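Local coordinates for protein 2,3-dihydroxybenzoate-AMP ligase (Bacillus subtilis, PDB 1MDB) that belongs to the ANL superfamily of AMP-binding enzymes and holds adenosine monophosphate next to 2,3-dihydroxy-benzoic acid, at residues D205-I208 with Y209-K212; L211-S214 with V215-C218; W219-H222 with S223-Y226; A233-Y236 with P237-P241; S256-S260 with P261-F265. All coordinates share one frame; numbering follows the deposited sequence.

Contact 1: D205-I208 with Y209-K212; sequences DDYI and YSLK
Within the first turns of helix 204-218, the carbonyl of Tyr-207 is gripped twice by the turn that follows it, by Ser-210 and by Leu-211. Ser-210 OG donates to Tyr-207 O at 2.7 Å, in the carbonyl plane and on a lone pair; Leu-211 N donates to the same oxygen at 3.0 Å. The torsion of Ser-210 explains the first bond: with chi1 at 85°, OG lies between its own N and carbonyl carbon and folds back against the helix. The same hydroxyl stands 4.0 Å above the rim of the Tyr-207 ring, with CD1 the ring atom nearest to it. Leu-211 CD1 comes obliquely to that ring, 4.4 Å from Tyr-207 CD2. One residue further along, Lys-212 N bonds to Ile-208 O at 2.9 Å. Tyr-207 packs on Leu-238 of helix 235-239, and its ring meets Phe-186 edge-to-face. Helix 242-248 touches Tyr-207, Ile-208 and Leu-211, while Phe-27 of helix 27-38 packs against the same three side chains.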
loop_
_atom_site.group_PDB
_atom_site.type_symbol
_atom_site.label_atom_id
_atom_site.label_comp_id
_atom_site.label_asym_id
_atom_site.label_seq_id
_atom_site.Cartn_x
_atom_site.Cartn_y
_atom_site.Cartn_z
ATOM N N ASP A 205 -10.364 -11.942 11.353
ATOM C CA ASP A 205 -10.694 -11.045 12.459
ATOM C C ASP A 205 -9.861 -9.770 12.526
ATOM O O ASP A 205 -10.411 -8.669 12.605
ATOM C CB ASP A 205 -10.570 -11.767 13.809
ATOM C CG ASP A 205 -11.834 -12.508 14.193
ATOM O OD1 ASP A 205 -12.931 -11.927 14.034
ATOM O OD2 ASP A 205 -11.732 -13.662 14.661
ATOM N N ASP A 206 -8.538 -9.896 12.505
ATOM C CA ASP A 206 -7.729 -8.691 12.615
ATOM C C ASP A 206 -7.819 -7.800 11.377
ATOM O O ASP A 206 -7.801 -6.587 11.504
ATOM C CB ASP A 206 -6.264 -9.027 12.964
ATOM C CG ASP A 206 -5.416 -9.369 11.745
ATOM O OD1 ASP A 206 -5.152 -10.568 11.499
ATOM O OD2 ASP A 206 -5.013 -8.428 11.033
ATOM N N TYR A 207 -7.967 -8.380 10.186
ATOM C CA TYR A 207 -8.048 -7.540 8.985
ATOM C C TYR A 207 -9.406 -6.857 8.872
ATOM O O TYR A 207 -9.488 -5.661 8.599
ATOM C CB TYR A 207 -7.794 -8.346 7.711
ATOM C CG TYR A 207 -7.201 -7.511 6.580
ATOM C CD1 TYR A 207 -5.941 -6.929 6.713
ATOM C CD2 TYR A 207 -7.886 -7.321 5.384
ATOM C CE1 TYR A 207 -5.375 -6.184 5.683
ATOM C CE2 TYR A 207 -7.325 -6.572 4.340
ATOM C CZ TYR A 207 -6.069 -6.008 4.499
ATOM O OH TYR A 207 -5.493 -5.272 3.486
ATOM N N ILE A 208 -10.478 -7.613 9.076
ATOM C CA ILE A 208 -11.800 -7.021 8.985
ATOM C C ILE A 208 -11.933 -5.879 10.009
ATOM O O ILE A 208 -12.591 -4.870 9.751
ATOM C CB ILE A 208 -12.891 -8.110 9.152
ATOM C CG1 ILE A 208 -12.765 -9.109 7.986
ATOM C CG2 ILE A 208 -14.279 -7.469 9.156
ATOM C CD1 ILE A 208 -13.688 -10.307 8.053
ATOM N N TYR A 209 -11.279 -6.013 11.160
ATOM C CA TYR A 209 -11.320 -4.930 12.142
ATOM C C TYR A 209 -10.661 -3.687 11.533
ATOM O O TYR A 209 -11.193 -2.575 11.640
ATOM C CB TYR A 209 -10.578 -5.302 13.425
ATOM C CG TYR A 209 -10.492 -4.146 14.394
ATOM C CD1 TYR A 209 -11.652 -3.557 14.907
ATOM C CD2 TYR A 209 -9.257 -3.608 14.769
ATOM C CE1 TYR A 209 -11.586 -2.461 15.764
ATOM C CE2 TYR A 209 -9.179 -2.507 15.632
ATOM C CZ TYR A 209 -10.349 -1.940 16.123
ATOM O OH TYR A 209 -10.291 -0.848 16.963
ATOM N N SER A 210 -9.503 -3.869 10.894
ATOM C CA SER A 210 -8.815 -2.737 10.266
ATOM C C SER A 210 -9.730 -2.083 9.224
ATOM O O SER A 210 -9.688 -0.866 9.032
ATOM C CB SER A 210 -7.510 -3.188 9.596
ATOM O OG SER A 210 -7.739 -3.670 8.280
ATOM N N LEU A 211 -10.551 -2.890 8.546
ATOM C CA LEU A 211 -11.480 -2.362 7.548
ATOM C C LEU A 211 -12.614 -1.553 8.212
ATOM O O LEU A 211 -12.990 -0.479 7.732
ATOM C CB LEU A 211 -12.075 -3.511 6.719
ATOM C CG LEU A 211 -11.106 -4.324 5.846
ATOM C CD1 LEU A 211 -11.853 -5.477 5.174
ATOM C CD2 LEU A 211 -10.472 -3.415 4.791
ATOM N N LYS A 212 -13.147 -2.066 9.318
ATOM C CA LYS A 212 -14.225 -1.388 10.033
ATOM C C LYS A 212 -13.778 -0.038 10.575
ATOM O O LYS A 212 -14.529 0.932 10.529
ATOM C CB LYS A 212 -14.730 -2.243 11.200
ATOM C CG LYS A 212 -16.100 -1.801 11.717
ATOM C CD LYS A 212 -16.440 -2.409 13.074
ATOM C CE LYS A 212 -15.663 -1.726 14.185
ATOM N NZ LYS A 212 -16.005 -2.263 15.538
#

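Contact 2: L211-S214 with V215-C218; sequences LKRS and VEVC
Residues 211-214 and 215-218 form consecutive turns of one alpha-helix, each N-H of Val-215 to Cys-218 bonding to the carbonyl four residues back; the straightest of these bonds, Val-217 N to Arg-213 O at 2.8 Å, has an N-H...O angle of 172°. On the flank of this last part of helix 204-218 lies an i to i+3 salt bridge between Arg-213 and Glu-216. It is side-on, but both nitrogens converge on one oxygen: Arg-213 NH2 lies 2.6 Å and Arg-213 NE 3.0 Å from Glu-216 OE2. That oxygen sits in the guanidinium plane, whereas the carboxylate is turned so that the two planes stand 64° apart. Bends at chi2 and chi3 of Arg-213 curl its chain back to reach the extended glutamate. Glu-216 OE1 points instead to the aliphatic end of Lys-212, whose CE is 3.6 Å away; the ammonium NZ is 4.4 Å from OE1, beyond a salt bridge, though its charge may still favour the carboxylate. Arg-213 NH1 has a further partner in the backbone of Met-357. Over one face of the Arg-213 guanidinium lies Val-217 CG2, 3.7 Å from Arg-213 NH1.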
loop_
_atom_site.group_PDB
_atom_site.type_symbol
_atom_site.label_atom_id
_atom_site.label_comp_id
_atom_site.label_asym_id
_atom_site.label_seq_id
_atom_site.Cartn_x
_atom_site.Cartn_y
_atom_site.Cartn_z
ATOM N N LEU A 211 -10.551 -2.890 8.546
ATOM C CA LEU A 211 -11.480 -2.362 7.548
ATOM C C LEU A 211 -12.614 -1.553 8.212
ATOM O O LEU A 211 -12.990 -0.479 7.732
ATOM C CB LEU A 211 -12.075 -3.511 6.719
ATOM C CG LEU A 211 -11.106 -4.324 5.846
ATOM C CD1 LEU A 211 -11.853 -5.477 5.174
ATOM C CD2 LEU A 211 -10.472 -3.415 4.791
ATOM N N LYS A 212 -13.147 -2.066 9.318
ATOM C CA LYS A 212 -14.225 -1.388 10.033
ATOM C C LYS A 212 -13.778 -0.038 10.575
ATOM O O LYS A 212 -14.529 0.932 10.529
ATOM C CB LYS A 212 -14.730 -2.243 11.200
ATOM C CG LYS A 212 -16.100 -1.801 11.717
ATOM C CD LYS A 212 -16.440 -2.409 13.074
ATOM C CE LYS A 212 -15.663 -1.726 14.185
ATOM N NZ LYS A 212 -16.005 -2.263 15.538
ATOM N N ARG A 213 -12.562 0.031 11.103
ATOM C CA ARG A 213 -12.064 1.294 11.631
ATOM C C ARG A 213 -11.801 2.286 10.500
ATOM O O ARG A 213 -12.118 3.468 10.623
ATOM C CB ARG A 213 -10.792 1.069 12.448
ATOM C CG ARG A 213 -11.035 0.747 13.916
ATOM C CD ARG A 213 -11.175 2.019 14.763
ATOM N NE ARG A 213 -12.477 2.669 14.633
ATOM C CZ ARG A 213 -12.687 3.965 14.845
ATOM N NH1 ARG A 213 -11.677 4.752 15.191
ATOM N NH2 ARG A 213 -13.905 4.478 14.715
ATOM N N SER A 214 -11.236 1.805 9.394
ATOM C CA SER A 214 -10.960 2.675 8.253
ATOM C C SER A 214 -12.272 3.229 7.706
ATOM O O SER A 214 -12.337 4.376 7.290
ATOM C CB SER A 214 -10.226 1.902 7.153
ATOM O OG SER A 214 -8.990 1.391 7.626
ATOM N N VAL A 215 -13.310 2.400 7.691
ATOM C CA VAL A 215 -14.617 2.825 7.213
ATOM C C VAL A 215 -15.148 3.970 8.090
ATOM O O VAL A 215 -15.569 5.023 7.592
ATOM C CB VAL A 215 -15.628 1.649 7.239
ATOM C CG1 VAL A 215 -17.051 2.186 7.157
ATOM C CG2 VAL A 215 -15.364 0.706 6.063
ATOM N N GLU A 216 -15.120 3.757 9.395
ATOM C CA GLU A 216 -15.589 4.765 10.334
ATOM C C GLU A 216 -14.743 6.036 10.259
ATOM O O GLU A 216 -15.281 7.133 10.115
ATOM C CB GLU A 216 -15.580 4.188 11.748
ATOM C CG GLU A 216 -16.586 3.060 11.928
ATOM C CD GLU A 216 -16.387 2.294 13.214
ATOM O OE1 GLU A 216 -17.228 1.428 13.526
ATOM O OE2 GLU A 216 -15.385 2.547 13.914
ATOM N N VAL A 217 -13.422 5.894 10.331
ATOM C CA VAL A 217 -12.540 7.060 10.256
ATOM C C VAL A 217 -12.631 7.799 8.917
ATOM O O VAL A 217 -12.428 9.005 8.864
ATOM C CB VAL A 217 -11.056 6.675 10.483
ATOM C CG1 VAL A 217 -10.171 7.906 10.338
ATOM C CG2 VAL A 217 -10.876 6.075 11.855
ATOM N N CYS A 218 -12.943 7.084 7.839
ATOM C CA CYS A 218 -13.019 7.713 6.524
ATOM C C CYS A 218 -14.441 8.054 6.044
ATOM O O CYS A 218 -14.633 8.518 4.922
ATOM C CB CYS A 218 -12.302 6.826 5.491
ATOM S SG CYS A 218 -10.513 6.611 5.824
#

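Contact 3: W219-H222 with S223-Y226; sequences WLDH and STVY
The backbone leaves helix 204-218 at Trp-219, whose positive phi (57°) belongs to a Schellman motif, and then reverses in a type I beta turn from Asp-221 to Thr-224, closed by Thr-224 N to Asp-221 O at 2.8 Å. In that bond the donor stands above the carbonyl plane, not on a lone pair. Thr-224 returns the link through its side chain: its OG1 accepts from Asp-221 N at 2.8 Å, so backbone and hydroxyl together tie the two ends of the turn. Asp-221 also folds its carboxylate inward, its chi1 of 59° bringing OD1 within 2.6 Å of Ser-223 N, which meets it from above the carboxylate plane. This Asx turn nests inside the beta turn and leads the chain into strand 225-228 of the large mixed sheet. Leu-220 CD2 packs on the methyl Thr-224 CG2 at 3.6 Å. A water donates to both His-222 O and Thr-224 O, and the His-222 ring lies with one face over Ser-223 N.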
loop_
_atom_site.group_PDB
_atom_site.type_symbol
_atom_site.label_atom_id
_atom_site.label_comp_id
_atom_site.label_asym_id
_atom_site.label_seq_id
_atom_site.Cartn_x
_atom_site.Cartn_y
_atom_site.Cartn_z
ATOM N N TRP A 219 -15.428 7.818 6.902
ATOM C CA TRP A 219 -16.823 8.121 6.599
ATOM C C TRP A 219 -17.382 7.444 5.341
ATOM O O TRP A 219 -18.130 8.066 4.588
ATOM C CB TRP A 219 -17.017 9.646 6.480
ATOM C CG TRP A 219 -16.623 10.424 7.710
ATOM C CD1 TRP A 219 -16.241 9.915 8.916
ATOM C CD2 TRP A 219 -16.547 11.853 7.838
ATOM N NE1 TRP A 219 -15.925 10.933 9.787
ATOM C CE2 TRP A 219 -16.105 12.133 9.149
ATOM C CE3 TRP A 219 -16.810 12.923 6.969
ATOM C CZ2 TRP A 219 -15.914 13.441 9.613
ATOM C CZ3 TRP A 219 -16.622 14.225 7.431
ATOM C CH2 TRP A 219 -16.177 14.469 8.744
ATOM N N LEU A 220 -17.036 6.183 5.109
ATOM C CA LEU A 220 -17.548 5.494 3.928
ATOM C C LEU A 220 -18.974 4.990 4.149
ATOM O O LEU A 220 -19.326 4.551 5.247
ATOM C CB LEU A 220 -16.668 4.292 3.558
ATOM C CG LEU A 220 -15.201 4.495 3.176
ATOM C CD1 LEU A 220 -14.673 3.193 2.567
ATOM C CD2 LEU A 220 -15.064 5.645 2.184
ATOM N N ASP A 221 -19.794 5.054 3.104
ATOM C CA ASP A 221 -21.160 4.559 3.194
ATOM C C ASP A 221 -21.696 4.181 1.827
ATOM O O ASP A 221 -20.953 4.132 0.849
ATOM C CB ASP A 221 -22.086 5.589 3.847
ATOM C CG ASP A 221 -22.128 6.900 3.099
ATOM O OD1 ASP A 221 -21.953 6.902 1.862
ATOM O OD2 ASP A 221 -22.362 7.939 3.755
ATOM N N HIS A 222 -22.997 3.922 1.761
ATOM C CA HIS A 222 -23.619 3.539 0.501
ATOM C C HIS A 222 -23.345 4.541 -0.616
ATOM O O HIS A 222 -23.358 4.182 -1.791
ATOM C CB HIS A 222 -25.136 3.373 0.681
ATOM C CG HIS A 222 -25.854 4.642 1.014
ATOM N ND1 HIS A 222 -25.658 5.319 2.199
ATOM C CD2 HIS A 222 -26.783 5.348 0.327
ATOM C CE1 HIS A 222 -26.435 6.386 2.228
ATOM N NE2 HIS A 222 -27.129 6.427 1.104
ATOM N N SER A 223 -23.085 5.794 -0.260
ATOM C CA SER A 223 -22.834 6.811 -1.281
ATOM C C SER A 223 -21.390 6.927 -1.719
ATOM O O SER A 223 -21.058 7.739 -2.577
ATOM C CB SER A 223 -23.328 8.180 -0.810
ATOM O OG SER A 223 -24.603 8.453 -1.365
ATOM N N THR A 224 -20.529 6.112 -1.128
ATOM C CA THR A 224 -19.121 6.138 -1.481
ATOM C C THR A 224 -18.855 5.565 -2.868
ATOM O O THR A 224 -19.315 4.476 -3.200
ATOM C CB THR A 224 -18.286 5.324 -0.470
ATOM O OG1 THR A 224 -18.375 5.934 0.824
ATOM C CG2 THR A 224 -16.824 5.255 -0.918
ATOM N N VAL A 225 -18.136 6.324 -3.687
ATOM C CA VAL A 225 -17.734 5.859 -5.006
ATOM C C VAL A 225 -16.210 6.005 -4.962
ATOM O O VAL A 225 -15.669 7.099 -5.129
ATOM C CB VAL A 225 -18.292 6.728 -6.152
ATOM C CG1 VAL A 225 -17.945 6.085 -7.480
ATOM C CG2 VAL A 225 -19.808 6.878 -6.025
ATOM N N TYR A 226 -15.526 4.900 -4.703
ATOM C CA TYR A 226 -14.074 4.908 -4.597
ATOM C C TYR A 226 -13.414 4.466 -5.890
ATOM O O TYR A 226 -13.750 3.416 -6.446
ATOM C CB TYR A 226 -13.646 3.982 -3.455
ATOM C CG TYR A 226 -12.151 3.802 -3.290
ATOM C CD1 TYR A 226 -11.455 4.443 -2.262
ATOM C CD2 TYR A 226 -11.435 2.953 -4.142
ATOM C CE1 TYR A 226 -10.075 4.234 -2.083
ATOM C CE2 TYR A 226 -10.066 2.745 -3.976
ATOM C CZ TYR A 226 -9.392 3.382 -2.946
ATOM O OH TYR A 226 -8.041 3.157 -2.784
HETATM O O HOH W 1 -22.189 4.526 -3.923
#

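Contact 4: A233-Y236 with P237-P241; sequences AHNY and PLSSP. With DBH (2,3-dihydroxy-benzoic acid), chain E; AMP (adenosine monophosphate), chain D.
Asn-235 O accepts two hydrogen bonds from one residue, Ser-239 OG (2.8 Å) and Ser-239 N (2.9 Å), which arrive from opposite faces of its carbonyl plane. Ser-240 N adds a bond to Tyr-236 O in the same short helix, whose N-cap residue is His-234. His-234, Asn-235, Tyr-236 and Ser-240 line the ligand pocket. Asn-235 ND2 donates to O3 of 2,3-dihydroxy-benzoic acid at 3.1 Å, with an angle of 162°, and weakly to O6, which also pairs with Ser-240 OG at 2.6 Å. With OD1 taken up by Tyr-207 OH, the amide is probably held with ND2 toward the ligand. His-234 NE2 makes a weak bond to O3P of adenosine monophosphate.

Among the apolar contacts, one face of the Tyr-236 ring meets 2,3-dihydroxy-benzoic acid, whose C12 stands 3.4 Å above the ring plane, offset toward its rim. Pro-237 CD meets the edge of the His-234 ring, 3.6 Å from His-234 CD2. Leu-238 and Ser-239 lean on helix 204-218, Tyr-236 packs against Gln-304 of strand 302-306, and Ser-240 touches Val-337 and Tyr-339 of strand 337-339.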
loop_
_atom_site.group_PDB
_atom_site.type_symbol
_atom_site.label_atom_id
_atom_site.label_comp_id
_atom_site.label_asym_id
_atom_site.label_seq_id
_atom_site.Cartn_x
_atom_site.Cartn_y
_atom_site.Cartn_z
ATOM N N ALA A 233 -4.013 -4.411 -4.984
ATOM C CA ALA A 233 -3.613 -5.521 -4.115
ATOM C C ALA A 233 -2.673 -5.034 -3.002
ATOM O O ALA A 233 -2.390 -5.774 -2.060
ATOM C CB ALA A 233 -2.930 -6.619 -4.928
ATOM N N HIS A 234 -2.171 -3.808 -3.118
ATOM C CA HIS A 234 -1.286 -3.238 -2.086
ATOM C C HIS A 234 -2.159 -2.881 -0.877
ATOM O O HIS A 234 -3.285 -2.419 -1.046
ATOM C CB HIS A 234 -0.583 -1.980 -2.599
ATOM C CG HIS A 234 0.343 -1.351 -1.598
ATOM N ND1 HIS A 234 1.657 -1.745 -1.442
ATOM C CD2 HIS A 234 0.125 -0.396 -0.664
ATOM C CE1 HIS A 234 2.206 -1.061 -0.453
ATOM N NE2 HIS A 234 1.297 -0.236 0.036
ATOM N N ASN A 235 -1.635 -3.073 0.327
ATOM C CA ASN A 235 -2.396 -2.820 1.561
ATOM C C ASN A 235 -3.173 -1.498 1.617
ATOM O O ASN A 235 -4.296 -1.456 2.117
ATOM C CB ASN A 235 -1.469 -2.917 2.780
ATOM C CG ASN A 235 -2.227 -3.199 4.085
ATOM O OD1 ASN A 235 -2.910 -4.218 4.211
ATOM N ND2 ASN A 235 -2.094 -2.299 5.060
ATOM N N TYR A 236 -2.567 -0.432 1.109
ATOM C CA TYR A 236 -3.154 0.904 1.109
ATOM C C TYR A 236 -4.445 0.955 0.259
ATOM O O TYR A 236 -5.536 1.195 0.794
ATOM C CB TYR A 236 -2.073 1.893 0.624
ATOM C CG TYR A 236 -2.464 3.347 0.428
ATOM C CD1 TYR A 236 -1.694 4.163 -0.398
ATOM C CD2 TYR A 236 -3.580 3.911 1.060
ATOM C CE1 TYR A 236 -2.009 5.497 -0.606
ATOM C CE2 TYR A 236 -3.912 5.265 0.854
ATOM C CZ TYR A 236 -3.114 6.045 0.016
ATOM O OH TYR A 236 -3.402 7.365 -0.230
ATOM N N PRO A 237 -4.346 0.713 -1.060
ATOM C CA PRO A 237 -5.567 0.754 -1.879
ATOM C C PRO A 237 -6.495 -0.460 -1.702
ATOM O O PRO A 237 -7.565 -0.534 -2.316
ATOM C CB PRO A 237 -5.023 0.882 -3.302
ATOM C CG PRO A 237 -3.724 0.110 -3.219
ATOM C CD PRO A 237 -3.148 0.610 -1.910
ATOM N N LEU A 238 -6.093 -1.413 -0.866
ATOM C CA LEU A 238 -6.929 -2.582 -0.615
ATOM C C LEU A 238 -7.726 -2.465 0.674
ATOM O O LEU A 238 -8.836 -2.994 0.760
ATOM C CB LEU A 238 -6.082 -3.858 -0.509
ATOM C CG LEU A 238 -6.843 -5.180 -0.282
ATOM C CD1 LEU A 238 -7.468 -5.627 -1.611
ATOM C CD2 LEU A 238 -5.896 -6.274 0.218
ATOM N N SER A 239 -7.171 -1.773 1.671
ATOM C CA SER A 239 -7.821 -1.702 2.981
ATOM C C SER A 239 -7.768 -0.405 3.797
ATOM O O SER A 239 -8.264 -0.384 4.929
ATOM C CB SER A 239 -7.236 -2.803 3.861
ATOM O OG SER A 239 -5.904 -2.463 4.220
ATOM N N SER A 240 -7.198 0.669 3.262
ATOM C CA SER A 240 -7.107 1.896 4.057
ATOM C C SER A 240 -7.761 3.147 3.480
ATOM O O SER A 240 -7.078 4.145 3.233
ATOM C CB SER A 240 -5.635 2.205 4.354
ATOM O OG SER A 240 -4.982 1.096 4.955
ATOM N N PRO A 241 -9.091 3.124 3.256
ATOM C CA PRO A 241 -10.026 2.014 3.484
ATOM C C PRO A 241 -9.972 1.002 2.334
ATOM O O PRO A 241 -10.331 -0.165 2.498
ATOM C CB PRO A 241 -11.377 2.727 3.580
ATOM C CG PRO A 241 -11.203 3.882 2.637
ATOM C CD PRO A 241 -9.828 4.376 2.999
HETATM C C21 DBH E . 2.076 1.449 2.956
HETATM O O9 DBH E . 3.049 2.202 2.424
HETATM C C18 DBH E . 0.743 1.992 3.322
HETATM C C15 DBH E . 0.429 3.355 3.042
HETATM C C12 DBH E . -0.825 3.890 3.401
HETATM C C3 DBH E . -0.224 1.160 3.971
HETATM O O3 DBH E . 0.022 -0.195 4.271
HETATM C C6 DBH E . -1.475 1.700 4.330
HETATM C C9 DBH E . -1.781 3.054 4.053
HETATM O O6 DBH E . -2.405 0.906 4.961
HETATM P P AMP D . 3.708 -0.555 3.057
HETATM O O1P AMP D . 3.466 -1.860 3.768
HETATM O O2P AMP D . 4.215 -0.696 1.661
HETATM O O3P AMP D . 2.514 0.362 3.132
HETATM O "O5'" AMP D . 4.972 0.215 3.794
HETATM C "C5'" AMP D . 4.835 0.891 5.077
HETATM C "C4'" AMP D . 5.984 1.892 5.254
HETATM O "O4'" AMP D . 5.790 2.863 4.244
HETATM C "C3'" AMP D . 5.959 2.689 6.526
HETATM O "O3'" AMP D . 6.576 1.993 7.606
HETATM C "C2'" AMP D . 6.673 3.973 6.123
HETATM O "O2'" AMP D . 8.106 3.845 6.248
HETATM C "C1'" AMP D . 6.202 4.143 4.700
HETATM N N9 AMP D . 4.929 5.252 4.742
HETATM C C8 AMP D . 3.654 4.948 4.404
HETATM N N7 AMP D . 2.857 6.010 4.489
HETATM C C5 AMP D . 3.661 6.980 4.886
HETATM C C6 AMP D . 3.290 8.303 5.105
HETATM N N6 AMP D . 2.047 8.746 4.922
HETATM N N1 AMP D . 4.293 9.147 5.517
HETATM C C2 AMP D . 5.579 8.736 5.709
HETATM N N3 AMP D . 5.931 7.462 5.491
HETATM C C4 AMP D . 4.977 6.556 5.073
#

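Contact 5: S256-S260 with P261-F265; sequences SPSPS and PDDAF
Two serine torsions set the entry into helix 261-271: Ser-260, with chi1 at 173°, swings its hydroxyl to Asp-262, and Ser-258, with chi1 at 75°, turns its own toward Asp-263. Ser-260 is the N-cap, its OG accepting from Asp-262 N at 3.3 Å. Ser-260 O starts the helix proper, taking Ala-264 N at 2.9 Å nearly straight on, with an N-H...O angle of 176°, and Asp-263 N from above the carbonyl plane. Ser-258 OG donates to Asp-263 OD2 at 2.6 Å on the anti lone pair of that oxygen, and accepts a weak bond from Ser-260 N, so the hydroxyl ties the loop both to itself and to the first turn. Earlier in the loop, Ser-256 OG donates to Ser-258 O at 2.6 Å, while Pro-257 CB rests 3.8 Å from Asp-263 OD2. Within the helix, Pro-261 CB sits 3.7 Å above the centre of the Phe-265 ring, and Trp-286 of helix 280-292 packs on Pro-261 and Ala-264. Asp-262 OD1 forms a salt bridge with Arg-293. Two acidic side chains at this amino-terminal end would probably be stabilised by the helix dipole, and the donated hydroxyl should further favour a charged Asp-263.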
loop_
_atom_site.group_PDB
_atom_site.type_symbol
_atom_site.label_atom_id
_atom_site.label_comp_id
_atom_site.label_asym_id
_atom_site.label_seq_id
_atom_site.Cartn_x
_atom_site.Cartn_y
_atom_site.Cartn_z
ATOM N N SER A 256 -9.714 1.837 -12.239
ATOM C CA SER A 256 -9.001 2.607 -13.240
ATOM C C SER A 256 -7.948 1.725 -13.901
ATOM O O SER A 256 -7.259 0.946 -13.231
ATOM C CB SER A 256 -8.327 3.828 -12.606
ATOM O OG SER A 256 -7.676 4.613 -13.597
ATOM N N PRO A 257 -7.825 1.830 -15.232
ATOM C CA PRO A 257 -6.888 1.094 -16.087
ATOM C C PRO A 257 -5.443 1.313 -15.644
ATOM O O PRO A 257 -4.592 0.423 -15.775
ATOM C CB PRO A 257 -7.137 1.699 -17.467
ATOM C CG PRO A 257 -8.578 2.103 -17.406
ATOM C CD PRO A 257 -8.690 2.708 -16.039
ATOM N N SER A 258 -5.178 2.515 -15.141
ATOM C CA SER A 258 -3.852 2.884 -14.664
ATOM C C SER A 258 -4.011 4.052 -13.693
ATOM O O SER A 258 -5.118 4.567 -13.512
ATOM C CB SER A 258 -2.957 3.295 -15.837
ATOM O OG SER A 258 -3.293 4.590 -16.312
ATOM N N PRO A 259 -2.914 4.485 -13.048
ATOM C CA PRO A 259 -3.002 5.603 -12.100
ATOM C C PRO A 259 -3.076 6.966 -12.783
ATOM O O PRO A 259 -3.504 7.945 -12.173
ATOM C CB PRO A 259 -1.707 5.489 -11.288
ATOM C CG PRO A 259 -1.217 4.092 -11.542
ATOM C CD PRO A 259 -1.583 3.865 -12.987
ATOM N N SER A 260 -2.640 7.019 -14.039
ATOM C CA SER A 260 -2.584 8.264 -14.804
ATOM C C SER A 260 -3.860 9.093 -14.922
ATOM O O SER A 260 -4.956 8.556 -15.057
ATOM C CB SER A 260 -2.051 7.975 -16.211
ATOM O OG SER A 260 -2.128 9.125 -17.032
ATOM N N PRO A 261 -3.728 10.431 -14.856
ATOM C CA PRO A 261 -4.884 11.323 -14.968
ATOM C C PRO A 261 -5.680 11.048 -16.250
ATOM O O PRO A 261 -6.906 11.117 -16.256
ATOM C CB PRO A 261 -4.243 12.704 -14.971
ATOM C CG PRO A 261 -3.114 12.522 -14.025
ATOM C CD PRO A 261 -2.522 11.198 -14.489
ATOM N N ASP A 262 -4.978 10.739 -17.334
ATOM C CA ASP A 262 -5.645 10.452 -18.594
ATOM C C ASP A 262 -6.721 9.390 -18.420
ATOM O O ASP A 262 -7.776 9.470 -19.043
ATOM C CB ASP A 262 -4.637 10.003 -19.649
ATOM C CG ASP A 262 -3.885 11.162 -20.257
ATOM O OD1 ASP A 262 -4.546 12.087 -20.769
ATOM O OD2 ASP A 262 -2.643 11.154 -20.228
ATOM N N ASP A 263 -6.457 8.404 -17.568
ATOM C CA ASP A 263 -7.427 7.349 -17.319
ATOM C C ASP A 263 -8.378 7.659 -16.170
ATOM O O ASP A 263 -9.581 7.448 -16.285
ATOM C CB ASP A 263 -6.719 6.019 -17.035
ATOM C CG ASP A 263 -6.146 5.384 -18.286
ATOM O OD1 ASP A 263 -6.809 5.473 -19.343
ATOM O OD2 ASP A 263 -5.048 4.785 -18.211
ATOM N N ALA A 264 -7.831 8.172 -15.070
ATOM C CA ALA A 264 -8.600 8.481 -13.866
ATOM C C ALA A 264 -9.563 9.671 -13.913
ATOM O O ALA A 264 -10.682 9.577 -13.410
ATOM C CB ALA A 264 -7.643 8.656 -12.686
ATOM N N PHE A 265 -9.132 10.790 -14.487
ATOM C CA PHE A 265 -9.988 11.975 -14.541
ATOM C C PHE A 265 -11.344 11.728 -15.203
ATOM O O PHE A 265 -12.378 12.013 -14.607
ATOM C CB PHE A 265 -9.241 13.133 -15.219
ATOM C CG PHE A 265 -8.227 13.807 -14.321
ATOM C CD1 PHE A 265 -7.703 13.138 -13.214
ATOM C CD2 PHE A 265 -7.773 15.094 -14.599
ATOM C CE1 PHE A 265 -6.744 13.733 -12.397
ATOM C CE2 PHE A 265 -6.808 15.704 -13.786
ATOM C CZ PHE A 265 -6.292 15.019 -12.684
#

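Contacts 1 and 2 run on along helix 204-218 and share Leu-211 and Lys-212; both are largely buried, yet they differ in chemistry: contact 1 joins a hydroxyl and aromatic packing, whereas contact 2 carries an ion pair on its exposed flank. Contact 3 continues from the same helix into strand 225-228 and is a partly buried turn held by polar bonds. Contact 4 is the most central, about 5 Å from the chain centre, and alone among the five touches both ligands; contacts 1, 2 and 3 each pack against it. Contact 5, partly buried, lies apart, about 18 Å from contact 4 centre to centre, where serines and acids begin another helix.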